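Local coordinates for protein NAD(FAD)-dependent dehydrogenase, NirB-family (N-terminal domain) (PDB 3KLJ) that catalyses the NADH-dependent reduction of rubredoxin through a bound FAD, passing electrons into the dioxygen-scavenging chain of an obligate anaerobe, at residues P122-I127 against S221-A226; P171-I176 against K204-S209; N250-T255 against D295-E300; S243-L248 against V266-G271; N323-V328 against V339-E344. All blocks are in the same frame, centred on the assembly; numbering follows the deposited sequence.

Contacts 1 and 2 lie in the NADH-binding domain and belong to one parallel sheet, whose outermost strands 127-128 and 204-206 they reach; their centres are 13 Å apart, and along the chain contact 2 is nested inside the loop that contact 1 closes. Contacts 4 and 3 follow, both in the second part of the FAD-binding domain, contact 3 on the stretch that leads toward the C-terminal domain. Their segments alternate in sequence, their centres are also 13 Å apart, and they touch through Phe269, which meets Asp251 and Tyr298. Contact 5 stands apart in the C-terminal domain, its centre about 30 Å from that of contact 2. The five sample all three domains, but only contact 4 comes close to the FAD, the Val266 side chain being about 6 Å away.

Contact 1: P122-I127 against S221-A226; sequences PHADEI and SCVITA
CG2 of Val223 meets three residues of the loop. The CB of Ala124 approaches this Val223 CG2 to 3.7 Å, and CG1 of Ile127 comes to 3.8 Å from the same Val223 methyl CG2. The carbonyl oxygen of Glu126 lies closer still, 3.3 Å from Val223 CG2. Ile127 then divides its own branches: while CG1 reaches Val223, CG2 is directed to Thr225, 3.4 Å from OG1 and also against the threonine methyl. This split follows from chi1 of -71°, which sets CG2 opposite the backbone N and leaves CG1 beside it. Between the backbones a water takes the place of a direct bond: it donates to Glu126 O and accepts from Val223 N at 2.8 Å. The pairing belongs to the edge of the parallel Rossmann-type sheet of the NADH-binding domain, where strand 127-128 runs alongside strand 222-225. One residue on, Phe128 bonds directly to Val223 through the backbone, and Thr225 OG1 makes a weak hydrogen bond to Phe128 O. On its other edge strand 222-225 is tied to Phe150 and Ile152 of strand 149-152. Ile218 of helix 215-220 packs on both Ala124 and Val223, and His123 fastens the outer turn of the loop through NE2 to Glu212 O.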
# COMPACT_ATOMS: atom_id res chain seq x y z
N PRO A 122 17.96 2.44 -17.32
CA PRO A 122 19.20 2.69 -18.06
C PRO A 122 19.89 3.96 -17.56
O PRO A 122 19.21 4.94 -17.24
CB PRO A 122 18.74 2.87 -19.51
CG PRO A 122 17.28 2.47 -19.53
CD PRO A 122 16.77 2.70 -18.15
N HIS A 123 21.23 3.91 -17.47
CA HIS A 123 22.08 5.03 -17.05
C HIS A 123 22.24 5.18 -15.53
O HIS A 123 23.09 5.94 -15.07
CB HIS A 123 21.64 6.36 -17.68
CG HIS A 123 21.66 6.36 -19.18
ND1 HIS A 123 22.83 6.24 -19.90
CD2 HIS A 123 20.66 6.44 -20.09
CE1 HIS A 123 22.55 6.26 -21.19
NE2 HIS A 123 21.24 6.38 -21.33
N ALA A 124 21.44 4.44 -14.76
CA ALA A 124 21.48 4.53 -13.31
C ALA A 124 22.42 3.48 -12.71
O ALA A 124 22.24 2.28 -12.94
CB ALA A 124 20.09 4.38 -12.72
N ASP A 125 23.40 3.94 -11.95
CA ASP A 125 24.28 3.03 -11.21
C ASP A 125 23.52 2.37 -10.07
O ASP A 125 23.54 1.15 -9.92
CB ASP A 125 25.52 3.77 -10.68
CG ASP A 125 26.71 3.65 -11.62
OD1 ASP A 125 26.54 3.79 -12.85
OD2 ASP A 125 27.83 3.43 -11.11
N GLU A 126 22.83 3.18 -9.27
CA GLU A 126 22.06 2.67 -8.15
C GLU A 126 20.60 3.08 -8.29
O GLU A 126 20.30 4.25 -8.56
CB GLU A 126 22.63 3.19 -6.83
CG GLU A 126 22.06 2.51 -5.58
CD GLU A 126 22.95 2.64 -4.34
OE1 GLU A 126 24.01 3.31 -4.43
OE2 GLU A 126 22.59 2.08 -3.28
N ILE A 127 19.70 2.11 -8.15
CA ILE A 127 18.27 2.38 -8.11
C ILE A 127 17.76 2.19 -6.69
O ILE A 127 18.06 1.20 -6.04
CB ILE A 127 17.46 1.46 -9.08
CG1 ILE A 127 17.70 1.85 -10.55
CG2 ILE A 127 15.97 1.57 -8.81
CD1 ILE A 127 18.73 0.98 -11.25
N SER A 221 21.05 12.52 -10.68
CA SER A 221 20.02 12.40 -9.65
C SER A 221 20.13 11.14 -8.80
O SER A 221 20.71 10.13 -9.22
CB SER A 221 18.62 12.42 -10.28
OG SER A 221 18.48 13.47 -11.21
N CYS A 222 19.57 11.21 -7.60
CA CYS A 222 19.24 10.01 -6.84
C CYS A 222 17.98 9.45 -7.50
O CYS A 222 16.95 10.12 -7.57
CB CYS A 222 19.00 10.36 -5.37
SG CYS A 222 18.10 9.13 -4.42
N VAL A 223 18.07 8.23 -8.03
CA VAL A 223 16.95 7.67 -8.79
C VAL A 223 16.15 6.66 -7.97
O VAL A 223 16.68 5.66 -7.46
CB VAL A 223 17.37 7.13 -10.21
CG1 VAL A 223 18.53 7.95 -10.79
CG2 VAL A 223 17.73 5.67 -10.17
N ILE A 224 14.87 6.96 -7.83
CA ILE A 224 13.96 6.17 -7.02
C ILE A 224 12.84 5.63 -7.90
O ILE A 224 12.15 6.38 -8.57
CB ILE A 224 13.36 7.03 -5.87
CG1 ILE A 224 14.45 7.85 -5.18
CG2 ILE A 224 12.63 6.16 -4.87
CD1 ILE A 224 14.03 9.23 -4.78
N THR A 225 12.69 4.31 -7.92
CA THR A 225 11.59 3.70 -8.65
C THR A 225 10.40 3.51 -7.71
O THR A 225 10.56 3.02 -6.60
CB THR A 225 12.00 2.38 -9.33
OG1 THR A 225 12.63 1.51 -8.38
CG2 THR A 225 12.96 2.66 -10.49
N ALA A 226 9.24 3.97 -8.15
CA ALA A 226 7.99 3.84 -7.42
C ALA A 226 7.03 3.21 -8.42
O ALA A 226 6.20 3.89 -9.03
CB ALA A 226 7.49 5.22 -6.96
O HOH W 1 20.37 6.70 -8.21

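Contact 2: P171-I176 against K204-S209; sequences PASIGI and KIYTNS
Ile174 and Ile205 lie side by side and point the same way, CB of Ile174 standing 4.1 Å from CG1 of Ile205. Ile176 meets the same neighbour at a slant: its CD1 is 3.8 Å from CG2 of Ile205, and it runs alongside Thr207, whose methyl CG2 it also touches. With chi1 at 66°, CG1 of Ile176 sits between its own N and carbonyl carbon, a setting that swings the CD1 end across to both partners. The other face of the sheet carries Ser173, Lys204 and Tyr206. Here the hydroxyl OG of Ser173 approaches the tyrosine ring edge-on, in its plane, 3.3 Å from CE2, while CD of Lys204 lies over one ring face, offset toward the rim. Backbone bonds lock this register. Ile174 N binds Lys204 O, Tyr206 N binds Ile174 O at 2.6 Å, and Ile176 N reaches Tyr206 O at 2.8 Å with an N-H...O angle of 171°. Past the strand end, Ser209 N turns back to Ile176 O at 2.9 Å. The two strands and helix 188-199 form a beta-alpha-beta crossover, with 204-206 outermost in the parallel sheet. Strand 149-152 flanks 172-175 on its other edge, helix 156-168 packs on Ile174 through Ile159 and Ala162, and Leu217 of helix 215-220 covers Ser173 and Tyr206.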
# COMPACT_ATOMS: atom_id res chain seq x y z
N PRO A 171 15.49 19.52 -4.73
CA PRO A 171 14.66 19.48 -5.95
C PRO A 171 14.40 18.04 -6.41
O PRO A 171 15.22 17.16 -6.18
CB PRO A 171 15.52 20.21 -6.98
CG PRO A 171 16.46 21.06 -6.18
CD PRO A 171 16.74 20.29 -4.93
N ALA A 172 13.26 17.83 -7.05
CA ALA A 172 12.86 16.51 -7.52
C ALA A 172 11.85 16.62 -8.66
O ALA A 172 11.02 17.54 -8.67
CB ALA A 172 12.27 15.70 -6.37
N SER A 173 11.94 15.71 -9.62
CA SER A 173 10.96 15.61 -10.69
C SER A 173 10.63 14.14 -10.95
O SER A 173 11.32 13.23 -10.46
CB SER A 173 11.45 16.34 -11.96
OG SER A 173 12.57 15.70 -12.54
N ILE A 174 9.55 13.91 -11.69
CA ILE A 174 9.06 12.56 -11.93
C ILE A 174 9.15 12.23 -13.42
O ILE A 174 8.94 13.10 -14.26
CB ILE A 174 7.60 12.40 -11.43
CG1 ILE A 174 7.52 12.68 -9.93
CG2 ILE A 174 7.03 11.01 -11.77
CD1 ILE A 174 6.10 13.00 -9.42
N GLY A 175 9.46 10.97 -13.72
CA GLY A 175 9.42 10.47 -15.08
C GLY A 175 8.44 9.31 -15.18
O GLY A 175 8.50 8.38 -14.37
N ILE A 176 7.53 9.38 -16.15
CA ILE A 176 6.54 8.32 -16.38
C ILE A 176 6.58 7.92 -17.86
O ILE A 176 7.00 8.72 -18.70
CB ILE A 176 5.08 8.75 -15.96
CG1 ILE A 176 4.55 9.88 -16.85
CG2 ILE A 176 5.03 9.15 -14.49
CD1 ILE A 176 3.10 10.27 -16.55
N LYS A 204 7.40 18.69 -11.40
CA LYS A 204 7.45 18.38 -12.83
C LYS A 204 7.33 16.89 -13.09
O LYS A 204 7.93 16.07 -12.39
CB LYS A 204 8.72 18.96 -13.47
CG LYS A 204 9.37 18.05 -14.53
CD LYS A 204 9.58 18.74 -15.87
CE LYS A 204 8.35 18.57 -16.78
NZ LYS A 204 8.70 18.72 -18.23
N ILE A 205 6.52 16.54 -14.09
CA ILE A 205 6.39 15.16 -14.53
C ILE A 205 6.77 15.05 -16.00
O ILE A 205 6.14 15.68 -16.87
CB ILE A 205 4.97 14.57 -14.31
CG1 ILE A 205 4.55 14.68 -12.83
CG2 ILE A 205 4.94 13.11 -14.76
CD1 ILE A 205 3.10 14.23 -12.52
N TYR A 206 7.82 14.28 -16.27
CA TYR A 206 8.22 14.00 -17.64
C TYR A 206 7.35 12.87 -18.15
O TYR A 206 7.37 11.77 -17.60
CB TYR A 206 9.69 13.60 -17.71
CG TYR A 206 10.66 14.71 -17.38
CD1 TYR A 206 11.13 15.57 -18.38
CD2 TYR A 206 11.12 14.89 -16.08
CE1 TYR A 206 12.04 16.59 -18.08
CE2 TYR A 206 12.02 15.91 -15.77
CZ TYR A 206 12.48 16.75 -16.77
OH TYR A 206 13.36 17.75 -16.44
N THR A 207 6.57 13.15 -19.19
CA THR A 207 5.61 12.18 -19.71
C THR A 207 6.13 11.53 -20.96
O THR A 207 7.00 12.09 -21.64
CB THR A 207 4.22 12.83 -19.99
OG1 THR A 207 4.38 13.89 -20.94
CG2 THR A 207 3.64 13.38 -18.71
N ASN A 208 5.61 10.35 -21.27
CA ASN A 208 6.05 9.57 -22.42
C ASN A 208 7.57 9.44 -22.47
O ASN A 208 8.19 9.68 -23.51
CB ASN A 208 5.50 10.18 -23.72
CG ASN A 208 3.99 10.13 -23.79
OD1 ASN A 208 3.31 11.15 -23.61
ND2 ASN A 208 3.45 8.94 -24.03
N SER A 209 8.17 9.08 -21.34
CA SER A 209 9.63 9.13 -21.19
C SER A 209 10.33 7.94 -21.81
O SER A 209 9.84 6.81 -21.73
CB SER A 209 10.03 9.24 -19.72
OG SER A 209 9.40 10.34 -19.10

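Contact 3: N250-T255 against D295-E300; sequences NDHMET and DASYSE
Asp251 grips the opposing segment twice, from its backbone and from its carboxylate. Its carbonyl oxygen accepts Tyr298 N at 2.7 Å, an almost straight N-H approach (171°). Next to that bond lies the buried part of the contact: CE of Met253 folds back at a slant to the Tyr298 ring, 3.8 Å from CD1, and here both side chains are buried. Gln283 of helix 277-291 touches both residues, and Phe269 meets the tyrosine edge-to-face. Asn250 to Met253 form a type I beta turn in the FAD-binding domain, and the turn lies against the linker that leaves helix 277-291 and leads into the C-terminal domain. The polar side of the contact, by contrast, runs out to the exposed Ser297 and Asp295. OD2 of Asp251 receives the hydroxyl of Ser297 in a very short bond, OG to OD2 2.5 Å. The carboxylate can reach the serine because chi1 is 51°, placing CG between the backbone N and the carbonyl carbon. The same OD2 overlies one face of the neighbouring His252 ring near its rim. His252 ND1 donates to Ala296 O at 3.1 Å, but the nitrogen stands well above the carbonyl plane, 54° out of it, and that oxygen has a second donor in Asn290 ND2. Only the approach to Asp295 is loose, His252 CE1 lying 3.5 Å from the carbonyl oxygen of Asp295.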
# COMPACT_ATOMS: atom_id res chain seq x y z
N ASN A 250 -9.97 -16.86 3.64
CA ASN A 250 -11.41 -16.67 3.84
C ASN A 250 -11.67 -15.49 4.79
O ASN A 250 -10.75 -14.74 5.12
CB ASN A 250 -12.16 -17.98 4.20
CG ASN A 250 -11.85 -18.51 5.62
OD1 ASN A 250 -12.32 -19.60 6.00
ND2 ASN A 250 -11.07 -17.78 6.39
N ASP A 251 -12.92 -15.31 5.21
CA ASP A 251 -13.31 -14.18 6.06
C ASP A 251 -12.74 -14.30 7.48
O ASP A 251 -12.63 -13.29 8.20
CB ASP A 251 -14.83 -14.05 6.10
CG ASP A 251 -15.51 -15.36 6.45
OD1 ASP A 251 -15.40 -16.31 5.66
OD2 ASP A 251 -16.13 -15.44 7.52
N HIS A 252 -12.36 -15.52 7.87
CA HIS A 252 -11.67 -15.75 9.14
C HIS A 252 -10.16 -15.52 9.07
O HIS A 252 -9.44 -15.77 10.03
CB HIS A 252 -11.94 -17.18 9.62
CG HIS A 252 -13.39 -17.50 9.74
ND1 HIS A 252 -14.22 -16.84 10.63
CD2 HIS A 252 -14.17 -18.39 9.09
CE1 HIS A 252 -15.45 -17.32 10.52
NE2 HIS A 252 -15.44 -18.26 9.59
N MET A 253 -9.68 -15.07 7.91
CA MET A 253 -8.25 -14.95 7.59
C MET A 253 -7.49 -16.29 7.55
O MET A 253 -6.26 -16.31 7.65
CB MET A 253 -7.56 -13.91 8.49
CG MET A 253 -7.98 -12.47 8.22
SD MET A 253 -7.67 -11.98 6.51
CE MET A 253 -9.33 -11.72 5.85
N GLU A 254 -8.22 -17.39 7.38
CA GLU A 254 -7.62 -18.73 7.26
C GLU A 254 -7.15 -19.00 5.84
O GLU A 254 -7.88 -18.72 4.89
CB GLU A 254 -8.65 -19.78 7.64
CG GLU A 254 -9.14 -19.68 9.07
CD GLU A 254 -10.28 -20.62 9.38
OE1 GLU A 254 -11.22 -20.75 8.56
OE2 GLU A 254 -10.24 -21.24 10.46
N THR A 255 -5.95 -19.56 5.70
CA THR A 255 -5.41 -19.94 4.39
C THR A 255 -5.98 -21.31 3.99
O THR A 255 -6.84 -21.86 4.68
CB THR A 255 -3.86 -20.04 4.42
OG1 THR A 255 -3.47 -21.22 5.13
CG2 THR A 255 -3.23 -18.79 5.07
N ASP A 295 -14.11 -16.98 16.38
CA ASP A 295 -14.41 -17.04 14.94
C ASP A 295 -14.94 -15.75 14.29
O ASP A 295 -15.96 -15.77 13.56
CB ASP A 295 -15.28 -18.27 14.59
CG ASP A 295 -16.72 -18.13 15.07
OD1 ASP A 295 -17.59 -18.81 14.48
OD2 ASP A 295 -16.99 -17.36 16.01
N ALA A 296 -14.25 -14.64 14.55
CA ALA A 296 -14.56 -13.34 13.95
C ALA A 296 -14.43 -13.37 12.43
O ALA A 296 -13.59 -14.10 11.89
CB ALA A 296 -13.64 -12.26 14.53
N SER A 297 -15.26 -12.59 11.76
CA SER A 297 -15.22 -12.47 10.31
C SER A 297 -14.84 -11.06 9.87
O SER A 297 -15.44 -10.07 10.30
CB SER A 297 -16.57 -12.82 9.70
OG SER A 297 -16.72 -14.21 9.60
N TYR A 298 -13.87 -11.00 8.97
CA TYR A 298 -13.52 -9.78 8.28
C TYR A 298 -14.54 -9.52 7.17
O TYR A 298 -14.87 -10.43 6.40
CB TYR A 298 -12.12 -9.90 7.67
CG TYR A 298 -11.73 -8.73 6.80
CD1 TYR A 298 -11.71 -8.84 5.41
CD2 TYR A 298 -11.38 -7.50 7.36
CE1 TYR A 298 -11.34 -7.77 4.60
CE2 TYR A 298 -11.03 -6.42 6.57
CZ TYR A 298 -11.01 -6.57 5.19
OH TYR A 298 -10.65 -5.51 4.40
N SER A 299 -15.02 -8.29 7.08
CA SER A 299 -15.77 -7.90 5.90
C SER A 299 -15.05 -6.76 5.20
O SER A 299 -14.44 -5.91 5.84
CB SER A 299 -17.23 -7.54 6.22
OG SER A 299 -17.30 -6.31 6.91
N GLU A 300 -15.10 -6.77 3.87
CA GLU A 300 -14.45 -5.77 3.05
C GLU A 300 -14.89 -4.37 3.47
O GLU A 300 -16.08 -4.08 3.55
CB GLU A 300 -14.80 -6.01 1.58
CG GLU A 300 -13.98 -5.20 0.61
CD GLU A 300 -14.44 -5.36 -0.82
OE1 GLU A 300 -15.25 -6.28 -1.10
OE2 GLU A 300 -13.99 -4.56 -1.67

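Contact 4: S243-L248 against V266-G271; sequences SKRGIL and VAEFYG
Glu268 is the principal polar bridge between the segments, and its OE2 collects two backbone amides of the loop 243-246. Gly246 N binds that oxygen at 2.8 Å in a nearly linear bond of 175°, arriving almost on the line of the C-O bond, whereas Arg245 N is at 2.9 Å but strongly bent, so that bond is weak. The glutamate reaches them fully extended, with CG opposite its own backbone N (chi1 175°). Main-chain bonds form the second group. Ile247 N donates to Val266 O at 2.7 Å, and Glu268 N returns to Ile247 O. These are the rungs of a small parallel sheet of strands 247-249 and 267-269 in the FAD-binding domain. Gly246 lies tight against this ladder, its CA 3.3 Å from Val266 O. One apolar contact joins the segments, Ile247 CD1 crossing over Val266 CG2 at 3.7 Å. Separately, the Leu248 side chain lies alongside the Glu268 chain, its CD1 3.7 Å from the carboxylate carbon CD of Glu268. The guanidinium of Arg245 is engaged by Val229 O and Asn273 OD1, so the carboxylate is held by amides and not by this arginine. The Gly246 N-H, with a weaker contribution from that of Arg245, would probably stabilise the negative charge of a buried glutamate, fastening the loop 243-246 to a strand that begins two residues after the FAD-binding Asp265.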
# COMPACT_ATOMS: atom_id res chain seq x y z
N SER A 243 -2.24 -19.47 -3.36
CA SER A 243 -1.96 -18.08 -3.65
C SER A 243 -2.27 -17.75 -5.09
O SER A 243 -2.23 -18.62 -5.97
CB SER A 243 -0.48 -17.74 -3.33
OG SER A 243 0.40 -18.45 -4.19
N LYS A 244 -2.59 -16.49 -5.34
CA LYS A 244 -2.62 -15.97 -6.71
C LYS A 244 -1.67 -14.79 -6.78
O LYS A 244 -0.48 -14.98 -7.01
CB LYS A 244 -4.05 -15.61 -7.14
CG LYS A 244 -5.05 -16.77 -7.07
CD LYS A 244 -4.84 -17.79 -8.18
CE LYS A 244 -5.71 -19.02 -7.96
NZ LYS A 244 -5.57 -20.04 -9.06
N ARG A 245 -2.18 -13.57 -6.58
CA ARG A 245 -1.33 -12.42 -6.33
C ARG A 245 -0.85 -12.51 -4.87
O ARG A 245 0.34 -12.41 -4.60
CB ARG A 245 -2.08 -11.10 -6.57
CG ARG A 245 -1.35 -9.86 -6.01
CD ARG A 245 -1.98 -8.55 -6.51
NE ARG A 245 -1.36 -7.40 -5.87
CZ ARG A 245 -0.39 -6.66 -6.42
NH1 ARG A 245 0.08 -6.95 -7.64
NH2 ARG A 245 0.10 -5.63 -5.75
N GLY A 246 -1.80 -12.68 -3.95
CA GLY A 246 -1.48 -12.81 -2.54
C GLY A 246 -1.85 -14.19 -2.03
O GLY A 246 -2.31 -15.03 -2.80
N ILE A 247 -1.63 -14.41 -0.73
CA ILE A 247 -2.05 -15.66 -0.08
C ILE A 247 -3.57 -15.62 0.06
O ILE A 247 -4.12 -14.66 0.61
CB ILE A 247 -1.37 -15.87 1.31
CG1 ILE A 247 0.16 -16.00 1.16
CG2 ILE A 247 -1.94 -17.11 2.03
CD1 ILE A 247 0.92 -15.96 2.48
N LEU A 248 -4.24 -16.66 -0.43
CA LEU A 248 -5.70 -16.70 -0.45
C LEU A 248 -6.23 -16.95 0.96
O LEU A 248 -5.79 -17.89 1.64
CB LEU A 248 -6.18 -17.78 -1.43
CG LEU A 248 -6.45 -17.46 -2.92
CD1 LEU A 248 -5.66 -16.25 -3.51
CD2 LEU A 248 -6.30 -18.68 -3.81
N VAL A 266 0.01 -9.15 2.32
CA VAL A 266 0.35 -10.44 1.73
C VAL A 266 -0.89 -11.27 1.33
O VAL A 266 -0.77 -12.24 0.59
CB VAL A 266 1.24 -11.29 2.69
CG1 VAL A 266 0.40 -11.87 3.85
CG2 VAL A 266 1.94 -12.44 1.92
N ALA A 267 -2.07 -10.86 1.82
CA ALA A 267 -3.27 -11.68 1.75
C ALA A 267 -4.27 -11.20 0.71
O ALA A 267 -4.46 -10.00 0.52
CB ALA A 267 -3.93 -11.74 3.13
N GLU A 268 -4.91 -12.16 0.05
CA GLU A 268 -5.87 -11.88 -1.00
C GLU A 268 -7.23 -12.47 -0.60
O GLU A 268 -7.36 -13.69 -0.41
CB GLU A 268 -5.36 -12.47 -2.32
CG GLU A 268 -6.31 -12.37 -3.51
CD GLU A 268 -5.66 -12.81 -4.83
OE1 GLU A 268 -6.40 -13.09 -5.80
OE2 GLU A 268 -4.40 -12.85 -4.90
N PHE A 269 -8.23 -11.59 -0.51
CA PHE A 269 -9.55 -11.92 0.05
C PHE A 269 -10.60 -11.63 -1.00
O PHE A 269 -10.79 -10.47 -1.40
CB PHE A 269 -9.82 -11.06 1.29
CG PHE A 269 -11.19 -11.25 1.90
CD1 PHE A 269 -11.58 -12.50 2.41
CD2 PHE A 269 -12.09 -10.19 1.96
CE1 PHE A 269 -12.85 -12.67 2.97
CE2 PHE A 269 -13.34 -10.34 2.53
CZ PHE A 269 -13.72 -11.59 3.04
N TYR A 270 -11.27 -12.68 -1.48
CA TYR A 270 -12.18 -12.56 -2.61
C TYR A 270 -11.52 -11.82 -3.79
O TYR A 270 -12.16 -11.00 -4.45
CB TYR A 270 -13.48 -11.87 -2.21
CG TYR A 270 -14.44 -12.80 -1.51
CD1 TYR A 270 -14.65 -12.71 -0.14
CD2 TYR A 270 -15.14 -13.79 -2.23
CE1 TYR A 270 -15.56 -13.55 0.51
CE2 TYR A 270 -16.04 -14.65 -1.58
CZ TYR A 270 -16.24 -14.52 -0.21
OH TYR A 270 -17.11 -15.35 0.44
N GLY A 271 -10.25 -12.14 -4.05
CA GLY A 271 -9.55 -11.61 -5.21
C GLY A 271 -9.05 -10.18 -5.02
O GLY A 271 -8.52 -9.58 -5.96

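Contact 5: N323-V328 against V339-E344; sequences NKPSKV and VCMLKE
With chi1 at 42°, the hydroxyl of Ser326 is set between its own N and carbonyl carbon, where it faces the end of the opposite strand; Asn323 CG, by contrast, stands anti to its N (chi1 -151°), and its CB faces Met341 SD. The two segments form the end, away from its turn, of the antiparallel hairpin of strands 327-332 and 337-343 in the C-terminal domain, whose five-stranded sheet has 327-332 at its edge. Ser326 OG accepts Glu344 N at 2.9 Å and makes a weak bond to Leu342 O, while Ser326 N reaches that same carbonyl oxygen more firmly, also at 2.9 Å. One step on, Leu342 N donates to Lys327 O at 2.8 Å. Val328 and Met341 form the adjacent non-hydrogen-bonded pair, and CG1 of Val328 crosses CG2 of Val339 at 4.1 Å. On the same face CB of Pro325 rests 3.9 Å from CB of Met341. The extended Met341 chain slides past Asn323 in the opposite direction, Met341 SD lying 3.6 Å from CB of Asn323. Asn323 ND2 is anchored by Asp319 O and Asp348 OD2, and the latter oxygen also forms a salt bridge with Lys343 NZ. A water closes this corner, accepting from Lys343 NZ and, at 2.7 Å, from Lys324 N.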
# COMPACT_ATOMS: atom_id res chain seq x y z
N ASN A 323 -12.62 1.03 -18.21
CA ASN A 323 -14.08 1.14 -18.25
C ASN A 323 -14.62 1.29 -19.66
O ASN A 323 -14.09 2.07 -20.46
CB ASN A 323 -14.57 2.28 -17.37
CG ASN A 323 -15.96 2.03 -16.81
OD1 ASN A 323 -16.95 2.06 -17.54
ND2 ASN A 323 -16.03 1.76 -15.51
N LYS A 324 -15.64 0.49 -19.97
CA LYS A 324 -16.42 0.64 -21.19
C LYS A 324 -17.83 1.10 -20.79
O LYS A 324 -18.74 0.28 -20.67
CB LYS A 324 -16.48 -0.67 -21.98
CG LYS A 324 -15.15 -1.10 -22.58
CD LYS A 324 -14.76 -0.28 -23.81
CE LYS A 324 -15.41 -0.81 -25.08
NZ LYS A 324 -14.71 -0.35 -26.32
N PRO A 325 -17.99 2.42 -20.56
CA PRO A 325 -19.27 2.92 -20.10
C PRO A 325 -20.23 3.19 -21.25
O PRO A 325 -19.80 3.35 -22.40
CB PRO A 325 -18.90 4.24 -19.41
CG PRO A 325 -17.66 4.69 -20.10
CD PRO A 325 -17.02 3.51 -20.77
N SER A 326 -21.52 3.24 -20.93
CA SER A 326 -22.55 3.64 -21.89
C SER A 326 -22.56 5.16 -22.03
O SER A 326 -22.85 5.67 -23.11
CB SER A 326 -23.93 3.12 -21.47
OG SER A 326 -24.14 3.27 -20.08
N LYS A 327 -22.24 5.86 -20.95
CA LYS A 327 -22.21 7.32 -20.94
C LYS A 327 -21.16 7.86 -19.95
O LYS A 327 -20.96 7.29 -18.87
CB LYS A 327 -23.59 7.87 -20.59
CG LYS A 327 -23.82 9.31 -21.00
CD LYS A 327 -25.27 9.72 -20.76
CE LYS A 327 -25.60 11.01 -21.51
NZ LYS A 327 -27.00 11.48 -21.26
N VAL A 328 -20.52 8.96 -20.33
CA VAL A 328 -19.50 9.62 -19.52
C VAL A 328 -19.89 11.08 -19.30
O VAL A 328 -20.15 11.81 -20.26
CB VAL A 328 -18.11 9.60 -20.23
CG1 VAL A 328 -17.08 10.44 -19.46
CG2 VAL A 328 -17.62 8.18 -20.39
N VAL A 339 -15.16 13.18 -13.05
CA VAL A 339 -15.53 12.26 -14.12
C VAL A 339 -16.44 11.18 -13.56
O VAL A 339 -16.20 10.62 -12.48
CB VAL A 339 -14.29 11.70 -14.91
CG1 VAL A 339 -13.39 10.82 -14.03
CG2 VAL A 339 -14.74 10.94 -16.15
N CYS A 340 -17.51 10.91 -14.29
CA CYS A 340 -18.54 10.00 -13.84
C CYS A 340 -18.89 9.07 -15.01
O CYS A 340 -19.24 9.53 -16.10
CB CYS A 340 -19.73 10.84 -13.36
SG CYS A 340 -21.19 9.98 -12.90
N MET A 341 -18.75 7.76 -14.79
CA MET A 341 -18.95 6.77 -15.85
C MET A 341 -20.15 5.88 -15.55
O MET A 341 -20.26 5.30 -14.47
CB MET A 341 -17.68 5.93 -16.06
CG MET A 341 -16.46 6.77 -16.40
SD MET A 341 -14.94 5.83 -16.62
CE MET A 341 -13.85 7.10 -17.26
N LEU A 342 -21.06 5.79 -16.52
CA LEU A 342 -22.31 5.07 -16.32
C LEU A 342 -22.33 3.71 -16.99
O LEU A 342 -21.76 3.52 -18.07
CB LEU A 342 -23.50 5.89 -16.83
CG LEU A 342 -24.13 6.85 -15.83
CD1 LEU A 342 -23.24 8.07 -15.58
CD2 LEU A 342 -25.50 7.28 -16.30
N LYS A 343 -22.98 2.76 -16.33
CA LYS A 343 -23.34 1.49 -16.94
C LYS A 343 -24.85 1.39 -16.86
O LYS A 343 -25.40 1.02 -15.82
CB LYS A 343 -22.65 0.33 -16.23
CG LYS A 343 -22.50 -0.92 -17.09
CD LYS A 343 -21.11 -1.53 -16.93
CE LYS A 343 -20.05 -0.71 -17.66
NZ LYS A 343 -18.67 -1.08 -17.27
N GLU A 344 -25.50 1.76 -17.96
CA GLU A 344 -26.96 1.86 -18.04
C GLU A 344 -27.46 3.06 -17.23
O GLU A 344 -27.16 4.21 -17.56
CB GLU A 344 -27.66 0.56 -17.60
CG GLU A 344 -27.39 -0.67 -18.46
CD GLU A 344 -27.97 -0.55 -19.86
OE1 GLU A 344 -27.30 0.03 -20.73
OE2 GLU A 344 -29.10 -1.06 -20.08
O HOH W 2 -16.36 -1.44 -18.21